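Local coordinates for protein cytosine deaminase (Klebsiella pneumoniae, PDB 4R85) that probably catalyses the hydrolytic deamination of 5-methylcytosine and cytosine, with an iron(II)-bearing amidohydrolase barrel, at residues V111-T116 with D360-A365; V53-H58 with D350-A355; D143-A148 with R354-G359. All blocks are in the same frame, centred on the assembly; numbering follows the deposited sequence.

Contact 1 (V111-T116 with D360-A365); sequences VQHVRT and DNYGLA
The imidazole of His113 and the phenol of Tyr362 make the direct aromatic contact between strand 111-116 and the loop 360-365. His113 CD2 comes in at the rim of the tyrosine ring, near its plane, and stands 3.7 Å from Tyr362 CD2. With the centroids 5.5 Å apart and the planes inclined by 64°, the pair is oblique. Tyr362 has CG anti to its own backbone N (chi1 -173°), which swings the ring off the loop and lets its CD2 edge meet the imidazole.

The polar link is indirect. His113 NE2 and Asn361 O are 4.4 Å apart, and one water spans them: it lies in the plane of the imidazole, 2.7 Å from His113 NE2, and donates to Asn361 O at 2.8 Å. The bridge ties the azole edge to the loop and probably restrains rotation of the imidazole.

Beyond the histidine, the Tyr362 hydroxyl is hydrogen-bonded to Pro51 O on strand 47-57, while the methyl of Ala353 of helix 350-355 lies over one face of the ring, near CD1. The arrangement joins a parallel strand of the amidohydrolase TIM barrel to the loop that follows helix 350-355 and leads out to strand 372-375.

Contact 2 (V53-H58 with D350-A355); sequences VEPHIH and DNSARA. With FE2 (Fe (II) ion), chain H; 17E (5-methylcytosine), chain G.
Strand 53-57 passes helix 350-355 with their axes 8.1 Å apart at closest and their directions 48° apart, the nearest alpha carbons being Pro55 CA and Ser352 CA at 6.0 Å. Ser352 fills the junction. Its methylene is pressed against the branch point of Val53, Val53 CB to Ser352 CB being 3.5 Å; CG1 of the valine rests on the same carbon, and CG2 reaches past it to the backbone of Ala353. The pyrrolidine of Pro55 meets the other end of the serine, with its CG 3.9 Å from Ser352 OG.

That hydroxyl is turned back beside its own backbone N (chi1 -58°) and donates to a water 2.6 Å from Ser352 OG. The water in turn donates to Val53 O at 2.8 Å, and thereby links a strand carbonyl to a helix hydroxyl.

Further along, the strand runs on to the metal site. Glu54 points away from the helix, and its OE2 accepts the His56 N-H through the anti lone pair (155° at the hydrogen), holding the backbone at the first metal ligand; Glu54 OE1 accepts from Gln307 N, which fixes the carboxylate at both oxygens. His56 and His58, the HxH pair characteristic of amidohydrolases, bind the iron, each through NE2 at 2.3 Å. His58 also presents a ring face to the substrate, with 5-methylcytosine CM5 3.4 Å from its CD2.

His209, His241 and Asp308 complete the metal site. The helix itself lies against strands 266-269 and 303-305 as well, while strand 47-57 has strand 111-119 as its parallel neighbour.

Contact 3 (D143-A148 with R354-G359); sequences DLQIVA and RALCLG
The carboxamide of Gln145 is the flat group of this contact, and Leu356 meets it both beside its plane and at its rim. Leu356 CG lies to one side of that plane, 3.7 Å from Gln145 OE1, and Leu356 CB is likewise 3.7 Å from Gln145 NE2. A methyl of Leu358 arrives on the same side, beyond the nitrogen, with CD2 4.0 Å from Gln145 NE2. At the N-H edge sits Leu356 O. Gln145 NE2 donates to it over 3.0 Å with an angle of 165° at the hydrogen, and the acceptor is practically in the amide plane. From the carbonyl's side the donor is in plane too, on a lone pair, at a C=O...N angle of 132°. The opposite end of the amide, OE1, accepts from Arg115 NH2 of strand 111-119.

Gln145 reaches this position because its chain is extended beyond CG (chi2 -175°), projecting the amide well off strand 143-148. Leu356 crosses it at a slant, and supplies both aliphatic surface and acceptor.

The carbonyl belongs to the end of helix 350-355. There Cys357 takes a positive phi in a Schellman motif, with Cys357 N bonded to Arg354 O at 3.0 Å and Leu358 N probably to Ala353 O, also at 3.0 Å. Leu356 also packs on Val53 and Pro55, so the residue after the helix touches strand 47-57 as well as strand 143-149.

Chemically, the amide links a guanidinium to a helix end. The arginine, itself paired with Asp207, may polarise it and make NE2 a somewhat better donor, which would suit a carbonyl at a helix C-terminus. Bonds at both ends, one donated and one accepted, define which is O and which is N.

Overall arrangement
All three contacts bring one continuous piece of chain, helix 350-355 with the loop after it, against three adjacent parallel strands of the barrel. Their centres lie only 7 to 9 Å apart. The strands are knitted together by probable backbone bonds, His113 O to Glu54 N at 2.8 Å between contacts 1 and 2 and Val114 O to Gln145 N at 2.7 Å between contacts 1 and 3. Contacts 2 and 3 share Arg354 and Ala355. Contact 2 alone contains iron ligands; the Leu356 side chain of contact 3 stays about 12 Å from the metal, so that contact does not reach it.

Contact 1 (V111-T116 with D360-A365)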
loop_
_atom_site.group_PDB
_atom_site.type_symbol
_atom_site.label_atom_id
_atom_site.label_comp_id
_atom_site.label_asym_id
_atom_site.label_seq_id
_atom_site.Cartn_x
_atom_site.Cartn_y
_atom_site.Cartn_z
ATOM N N VAL A 111 17.024 3.591 5.997
ATOM C CA VAL A 111 16.754 3.895 7.397
ATOM C C VAL A 111 18.040 3.909 8.211
ATOM O O VAL A 111 18.775 2.925 8.212
ATOM C CB VAL A 111 15.804 2.863 8.021
ATOM C CG1 VAL A 111 15.654 3.140 9.505
ATOM C CG2 VAL A 111 14.450 2.910 7.319
ATOM N N GLN A 112 18.308 5.016 8.908
ATOM C CA GLN A 112 19.500 5.099 9.754
ATOM C C GLN A 112 19.164 5.344 11.228
ATOM O O GLN A 112 20.049 5.383 12.081
ATOM C CB GLN A 112 20.444 6.189 9.253
ATOM C CG GLN A 112 21.104 5.901 7.902
ATOM C CD GLN A 112 22.218 6.887 7.593
ATOM O OE1 GLN A 112 22.925 7.337 8.496
ATOM N NE2 GLN A 112 22.366 7.246 6.316
ATOM N N HIS A 113 17.884 5.549 11.506
ATOM C CA HIS A 113 17.410 5.776 12.864
ATOM C C HIS A 113 16.249 4.838 13.164
ATOM O O HIS A 113 15.275 4.770 12.414
ATOM C CB HIS A 113 17.002 7.237 13.050
ATOM C CG HIS A 113 18.143 8.188 12.886
ATOM N ND1 HIS A 113 19.070 8.411 13.881
ATOM C CD2 HIS A 113 18.533 8.940 11.829
ATOM C CE1 HIS A 113 19.971 9.278 13.453
ATOM N NE2 HIS A 113 19.670 9.613 12.210
ATOM N N VAL A 114 16.373 4.092 14.257
ATOM C CA VAL A 114 15.403 3.064 14.583
ATOM C C VAL A 114 15.087 3.088 16.071
ATOM O O VAL A 114 15.986 3.175 16.895
ATOM C CB VAL A 114 15.958 1.662 14.244
ATOM C CG1 VAL A 114 14.966 0.555 14.662
ATOM C CG2 VAL A 114 16.300 1.552 12.766
ATOM N N ARG A 115 13.808 3.005 16.413
ATOM C CA ARG A 115 13.423 2.795 17.801
ATOM C C ARG A 115 12.704 1.453 17.895
ATOM O O ARG A 115 11.657 1.261 17.272
ATOM C CB ARG A 115 12.531 3.932 18.305
ATOM C CG ARG A 115 11.971 3.694 19.708
ATOM C CD ARG A 115 11.081 4.857 20.149
ATOM N NE ARG A 115 11.870 6.011 20.582
ATOM C CZ ARG A 115 11.329 7.146 21.000
ATOM N NH1 ARG A 115 10.007 7.268 21.017
ATOM N NH2 ARG A 115 12.104 8.157 21.389
ATOM N N THR A 116 13.279 0.514 18.644
ATOM C CA THR A 116 12.671 -0.803 18.752
ATOM C C THR A 116 12.046 -0.970 20.120
ATOM O O THR A 116 12.615 -0.543 21.121
ATOM C CB THR A 116 13.673 -1.964 18.503
ATOM O OG1 THR A 116 12.966 -3.210 18.525
ATOM C CG2 THR A 116 14.760 -2.006 19.571
ATOM N N ASP A 360 19.786 18.127 16.899
ATOM C CA ASP A 360 20.831 18.520 15.956
ATOM C C ASP A 360 21.628 17.360 15.376
ATOM O O ASP A 360 22.529 17.570 14.573
ATOM C CB ASP A 360 21.769 19.555 16.583
ATOM C CG ASP A 360 21.156 20.939 16.610
ATOM O OD1 ASP A 360 20.084 21.118 15.990
ATOM O OD2 ASP A 360 21.743 21.844 17.240
ATOM N N ASN A 361 21.294 16.134 15.766
ATOM C CA ASN A 361 21.933 14.968 15.167
ATOM C C ASN A 361 21.203 14.497 13.904
ATOM O O ASN A 361 21.539 13.464 13.331
ATOM C CB ASN A 361 22.056 13.834 16.185
ATOM C CG ASN A 361 23.069 14.142 17.276
ATOM O OD1 ASN A 361 24.108 14.747 17.019
ATOM N ND2 ASN A 361 22.764 13.735 18.499
ATOM N N TYR A 362 20.220 15.279 13.470
ATOM C CA TYR A 362 19.402 14.926 12.313
ATOM C C TYR A 362 19.099 16.176 11.491
ATOM O O TYR A 362 18.874 17.247 12.048
ATOM C CB TYR A 362 18.097 14.272 12.770
ATOM C CG TYR A 362 17.251 13.728 11.632
ATOM C CD1 TYR A 362 16.351 14.547 10.948
ATOM C CD2 TYR A 362 17.358 12.403 11.239
ATOM C CE1 TYR A 362 15.577 14.051 9.908
ATOM C CE2 TYR A 362 16.591 11.899 10.199
ATOM C CZ TYR A 362 15.707 12.726 9.544
ATOM O OH TYR A 362 14.951 12.234 8.514
ATOM N N GLY A 363 19.097 16.039 10.167
ATOM C CA GLY A 363 18.704 17.131 9.292
ATOM C C GLY A 363 19.818 17.657 8.409
ATOM O O GLY A 363 20.985 17.667 8.802
ATOM N N LEU A 364 19.463 18.107 7.209
ATOM C CA LEU A 364 20.455 18.659 6.291
ATOM C C LEU A 364 20.714 20.127 6.584
ATOM O O LEU A 364 20.121 21.008 5.962
ATOM C CB LEU A 364 20.031 18.476 4.833
ATOM C CG LEU A 364 19.738 17.030 4.426
ATOM C CD1 LEU A 364 19.621 16.913 2.921
ATOM C CD2 LEU A 364 20.813 16.088 4.956
ATOM N N ALA A 365 21.606 20.373 7.537
ATOM C CA ALA A 365 22.032 21.718 7.895
ATOM C C ALA A 365 23.527 21.666 8.121
ATOM O O ALA A 365 24.062 20.651 8.572
ATOM C CB ALA A 365 21.332 22.169 9.163
HETATM O O HOH W 1 21.075 11.707 11.259
#

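Contact 2 (V53-H58 with D350-A355)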
loop_
_atom_site.group_PDB
_atom_site.type_symbol
_atom_site.label_atom_id
_atom_site.label_comp_id
_atom_site.label_asym_id
_atom_site.label_seq_id
_atom_site.Cartn_x
_atom_site.Cartn_y
_atom_site.Cartn_z
ATOM N N VAL A 53 13.488 7.318 8.959
ATOM C CA VAL A 53 13.444 6.909 10.352
ATOM C C VAL A 53 12.397 5.813 10.517
ATOM O O VAL A 53 11.329 5.868 9.914
ATOM C CB VAL A 53 13.078 8.110 11.257
ATOM C CG1 VAL A 53 13.039 7.701 12.725
ATOM C CG2 VAL A 53 14.042 9.270 11.036
ATOM N N GLU A 54 12.723 4.796 11.308
ATOM C CA GLU A 54 11.746 3.796 11.705
ATOM C C GLU A 54 11.536 3.967 13.195
ATOM O O GLU A 54 12.255 3.376 13.994
ATOM C CB GLU A 54 12.256 2.387 11.409
ATOM C CG GLU A 54 11.295 1.297 11.889
ATOM C CD GLU A 54 9.836 1.654 11.604
ATOM O OE1 GLU A 54 9.389 1.454 10.453
ATOM O OE2 GLU A 54 9.140 2.148 12.525
ATOM N N PRO A 55 10.555 4.792 13.579
ATOM C CA PRO A 55 10.414 5.184 14.983
ATOM C C PRO A 55 9.659 4.167 15.827
ATOM O O PRO A 55 9.472 4.418 17.017
ATOM C CB PRO A 55 9.595 6.478 14.897
ATOM C CG PRO A 55 8.734 6.269 13.677
ATOM C CD PRO A 55 9.584 5.474 12.706
ATOM N N HIS A 56 9.222 3.062 15.231
ATOM C CA HIS A 56 8.461 2.062 15.970
ATOM C C HIS A 56 8.453 0.711 15.262
ATOM O O HIS A 56 7.708 0.503 14.296
ATOM C CB HIS A 56 7.019 2.549 16.172
ATOM C CG HIS A 56 6.230 1.711 17.123
ATOM N ND1 HIS A 56 5.569 2.244 18.209
ATOM C CD2 HIS A 56 5.986 0.378 17.146
ATOM C CE1 HIS A 56 4.955 1.274 18.864
ATOM N NE2 HIS A 56 5.203 0.135 18.244
ATOM N N ILE A 57 9.260 -0.213 15.768
ATOM C CA ILE A 57 9.326 -1.572 15.236
ATOM C C ILE A 57 9.614 -2.507 16.402
ATOM O O ILE A 57 10.160 -2.065 17.414
ATOM C CB ILE A 57 10.420 -1.674 14.148
ATOM C CG1 ILE A 57 10.398 -3.042 13.459
ATOM C CG2 ILE A 57 11.801 -1.323 14.723
ATOM C CD1 ILE A 57 11.053 -3.027 12.074
ATOM N N HIS A 58 9.212 -3.776 16.286
ATOM C CA HIS A 58 9.487 -4.767 17.319
ATOM C C HIS A 58 10.546 -5.738 16.836
ATOM O O HIS A 58 10.218 -6.810 16.300
ATOM C CB HIS A 58 8.227 -5.556 17.675
ATOM C CG HIS A 58 7.129 -4.719 18.254
ATOM N ND1 HIS A 58 6.807 -4.739 19.593
ATOM C CD2 HIS A 58 6.265 -3.855 17.673
ATOM C CE1 HIS A 58 5.799 -3.918 19.817
ATOM N NE2 HIS A 58 5.454 -3.368 18.668
ATOM N N ASP A 350 11.448 14.096 9.063
ATOM C CA ASP A 350 11.454 15.151 10.082
ATOM C C ASP A 350 10.605 14.871 11.317
ATOM O O ASP A 350 11.073 15.055 12.442
ATOM C CB ASP A 350 11.001 16.497 9.489
ATOM C CG ASP A 350 11.893 16.978 8.357
ATOM O OD1 ASP A 350 13.000 16.422 8.168
ATOM O OD2 ASP A 350 11.486 17.933 7.661
ATOM N N ASN A 351 9.353 14.459 11.116
ATOM C CA ASN A 351 8.446 14.297 12.245
ATOM C C ASN A 351 8.882 13.119 13.107
ATOM O O ASN A 351 8.783 13.150 14.333
ATOM C CB ASN A 351 7.020 14.063 11.758
ATOM C CG ASN A 351 6.425 15.281 11.084
ATOM O OD1 ASN A 351 7.120 16.264 10.815
ATOM N ND2 ASN A 351 5.122 15.228 10.816
ATOM N N SER A 352 9.348 12.068 12.446
ATOM C CA SER A 352 9.861 10.891 13.137
ATOM C C SER A 352 11.134 11.213 13.931
ATOM O O SER A 352 11.313 10.739 15.061
ATOM C CB SER A 352 10.119 9.780 12.124
ATOM O OG SER A 352 8.934 9.466 11.421
ATOM N N ALA A 353 12.018 12.017 13.350
ATOM C CA ALA A 353 13.218 12.443 14.070
ATOM C C ALA A 353 12.860 13.245 15.323
ATOM O O ALA A 353 13.540 13.162 16.338
ATOM C CB ALA A 353 14.146 13.247 13.165
ATOM N N ARG A 354 11.788 14.029 15.242
ATOM C CA ARG A 354 11.340 14.802 16.395
ATOM C C ARG A 354 10.817 13.885 17.504
ATOM O O ARG A 354 11.055 14.131 18.688
ATOM C CB ARG A 354 10.258 15.791 15.974
ATOM C CG ARG A 354 9.738 16.659 17.101
ATOM C CD ARG A 354 8.819 17.753 16.547
ATOM N NE ARG A 354 8.019 18.374 17.600
ATOM C CZ ARG A 354 7.001 19.203 17.384
ATOM N NH1 ARG A 354 6.636 19.514 16.145
ATOM N NH2 ARG A 354 6.337 19.713 18.414
ATOM N N ALA A 355 10.101 12.836 17.115
ATOM C CA ALA A 355 9.569 11.862 18.072
ATOM C C ALA A 355 10.717 11.174 18.804
ATOM O O ALA A 355 10.630 10.879 19.994
ATOM C CB ALA A 355 8.694 10.845 17.362
HETATM FE FE FE2 H . 3.888 -1.699 18.265
HETATM N N1 17E G . 2.478 -6.075 20.534
HETATM C C2 17E G . 1.487 -5.190 20.640
HETATM O O2 17E G . 0.852 -5.031 21.846
HETATM N N3 17E G . 1.097 -4.447 19.600
HETATM C C4 17E G . 1.697 -4.582 18.405
HETATM N N4 17E G . 1.270 -3.785 17.300
HETATM C C5 17E G . 2.742 -5.496 18.247
HETATM C C6 17E G . 3.118 -6.243 19.359
HETATM C CM5 17E G . 3.423 -5.655 16.925
HETATM O O HOH W 2 8.954 7.310 9.976
#

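Contact 3 (D143-A148 with R354-G359)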
loop_
_atom_site.group_PDB
_atom_site.type_symbol
_atom_site.label_atom_id
_atom_site.label_comp_id
_atom_site.label_asym_id
_atom_site.label_seq_id
_atom_site.Cartn_x
_atom_site.Cartn_y
_atom_site.Cartn_z
ATOM N N ASP A 143 21.365 4.180 14.226
ATOM C CA ASP A 143 21.321 4.604 15.616
ATOM C C ASP A 143 20.060 3.998 16.232
ATOM O O ASP A 143 18.942 4.390 15.892
ATOM C CB ASP A 143 21.296 6.132 15.715
ATOM C CG ASP A 143 22.595 6.769 15.245
ATOM O OD1 ASP A 143 22.659 7.242 14.087
ATOM O OD2 ASP A 143 23.554 6.787 16.038
ATOM N N LEU A 144 20.247 3.034 17.128
ATOM C CA LEU A 144 19.123 2.280 17.681
ATOM C C LEU A 144 18.695 2.780 19.059
ATOM O O LEU A 144 19.517 2.881 19.966
ATOM C CB LEU A 144 19.498 0.795 17.775
ATOM C CG LEU A 144 18.426 -0.180 18.280
ATOM C CD1 LEU A 144 17.227 -0.190 17.331
ATOM C CD2 LEU A 144 19.017 -1.584 18.424
ATOM N N GLN A 145 17.407 3.079 19.219
ATOM C CA GLN A 145 16.848 3.318 20.548
ATOM C C GLN A 145 16.067 2.101 21.009
ATOM O O GLN A 145 15.400 1.448 20.211
ATOM C CB GLN A 145 15.921 4.527 20.545
ATOM C CG GLN A 145 16.645 5.824 20.239
ATOM C CD GLN A 145 15.736 7.034 20.369
ATOM O OE1 GLN A 145 14.592 6.925 20.823
ATOM N NE2 GLN A 145 16.245 8.198 19.977
ATOM N N ILE A 146 16.132 1.805 22.300
ATOM C CA ILE A 146 15.431 0.630 22.822
ATOM C C ILE A 146 14.376 0.987 23.863
ATOM O O ILE A 146 14.677 1.653 24.851
ATOM C CB ILE A 146 16.417 -0.370 23.438
ATOM C CG1 ILE A 146 17.326 -0.941 22.347
ATOM C CG2 ILE A 146 15.665 -1.475 24.183
ATOM C CD1 ILE A 146 18.603 -1.545 22.883
ATOM N N VAL A 147 13.149 0.519 23.634
ATOM C CA VAL A 147 12.036 0.746 24.550
ATOM C C VAL A 147 11.753 -0.499 25.405
ATOM O O VAL A 147 11.546 -1.592 24.868
ATOM C CB VAL A 147 10.736 1.063 23.786
ATOM C CG1 VAL A 147 9.642 1.529 24.764
ATOM C CG2 VAL A 147 10.965 2.122 22.680
ATOM N N ALA A 148 11.731 -0.327 26.725
ATOM C CA ALA A 148 11.255 -1.380 27.625
ATOM C C ALA A 148 9.739 -1.504 27.538
ATOM O O ALA A 148 9.004 -0.744 28.164
ATOM C CB ALA A 148 11.676 -1.096 29.051
ATOM N N ARG A 354 11.788 14.029 15.242
ATOM C CA ARG A 354 11.340 14.802 16.395
ATOM C C ARG A 354 10.817 13.885 17.504
ATOM O O ARG A 354 11.055 14.131 18.688
ATOM C CB ARG A 354 10.258 15.791 15.974
ATOM C CG ARG A 354 9.738 16.659 17.101
ATOM C CD ARG A 354 8.819 17.753 16.547
ATOM N NE ARG A 354 8.019 18.374 17.600
ATOM C CZ ARG A 354 7.001 19.203 17.384
ATOM N NH1 ARG A 354 6.636 19.514 16.145
ATOM N NH2 ARG A 354 6.337 19.713 18.414
ATOM N N ALA A 355 10.101 12.836 17.115
ATOM C CA ALA A 355 9.569 11.862 18.072
ATOM C C ALA A 355 10.717 11.174 18.804
ATOM O O ALA A 355 10.630 10.879 19.994
ATOM C CB ALA A 355 8.694 10.845 17.362
ATOM N N LEU A 356 11.807 10.939 18.088
ATOM C CA LEU A 356 12.971 10.281 18.668
ATOM C C LEU A 356 13.913 11.275 19.344
ATOM O O LEU A 356 14.962 10.885 19.845
ATOM C CB LEU A 356 13.716 9.455 17.609
ATOM C CG LEU A 356 13.292 7.973 17.528
ATOM C CD1 LEU A 356 11.794 7.803 17.336
ATOM C CD2 LEU A 356 14.044 7.226 16.428
ATOM N N CYS A 357 13.528 12.556 19.367
ATOM C CA CYS A 357 14.350 13.604 19.987
ATOM C C CYS A 357 15.775 13.627 19.461
ATOM O O CYS A 357 16.721 13.749 20.240
ATOM C CB CYS A 357 14.399 13.438 21.510
ATOM S SG CYS A 357 12.833 13.725 22.330
ATOM N N LEU A 358 15.939 13.525 18.147
ATOM C CA LEU A 358 17.288 13.484 17.573
ATOM C C LEU A 358 17.956 14.856 17.572
ATOM O O LEU A 358 19.186 14.956 17.604
ATOM C CB LEU A 358 17.250 12.901 16.158
ATOM C CG LEU A 358 16.713 11.476 16.086
ATOM C CD1 LEU A 358 16.720 10.977 14.649
ATOM C CD2 LEU A 358 17.526 10.554 17.003
ATOM N N GLY A 359 17.137 15.903 17.537
ATOM C CA GLY A 359 17.620 17.273 17.553
ATOM C C GLY A 359 18.665 17.545 16.485
ATOM O O GLY A 359 18.475 17.210 15.312
#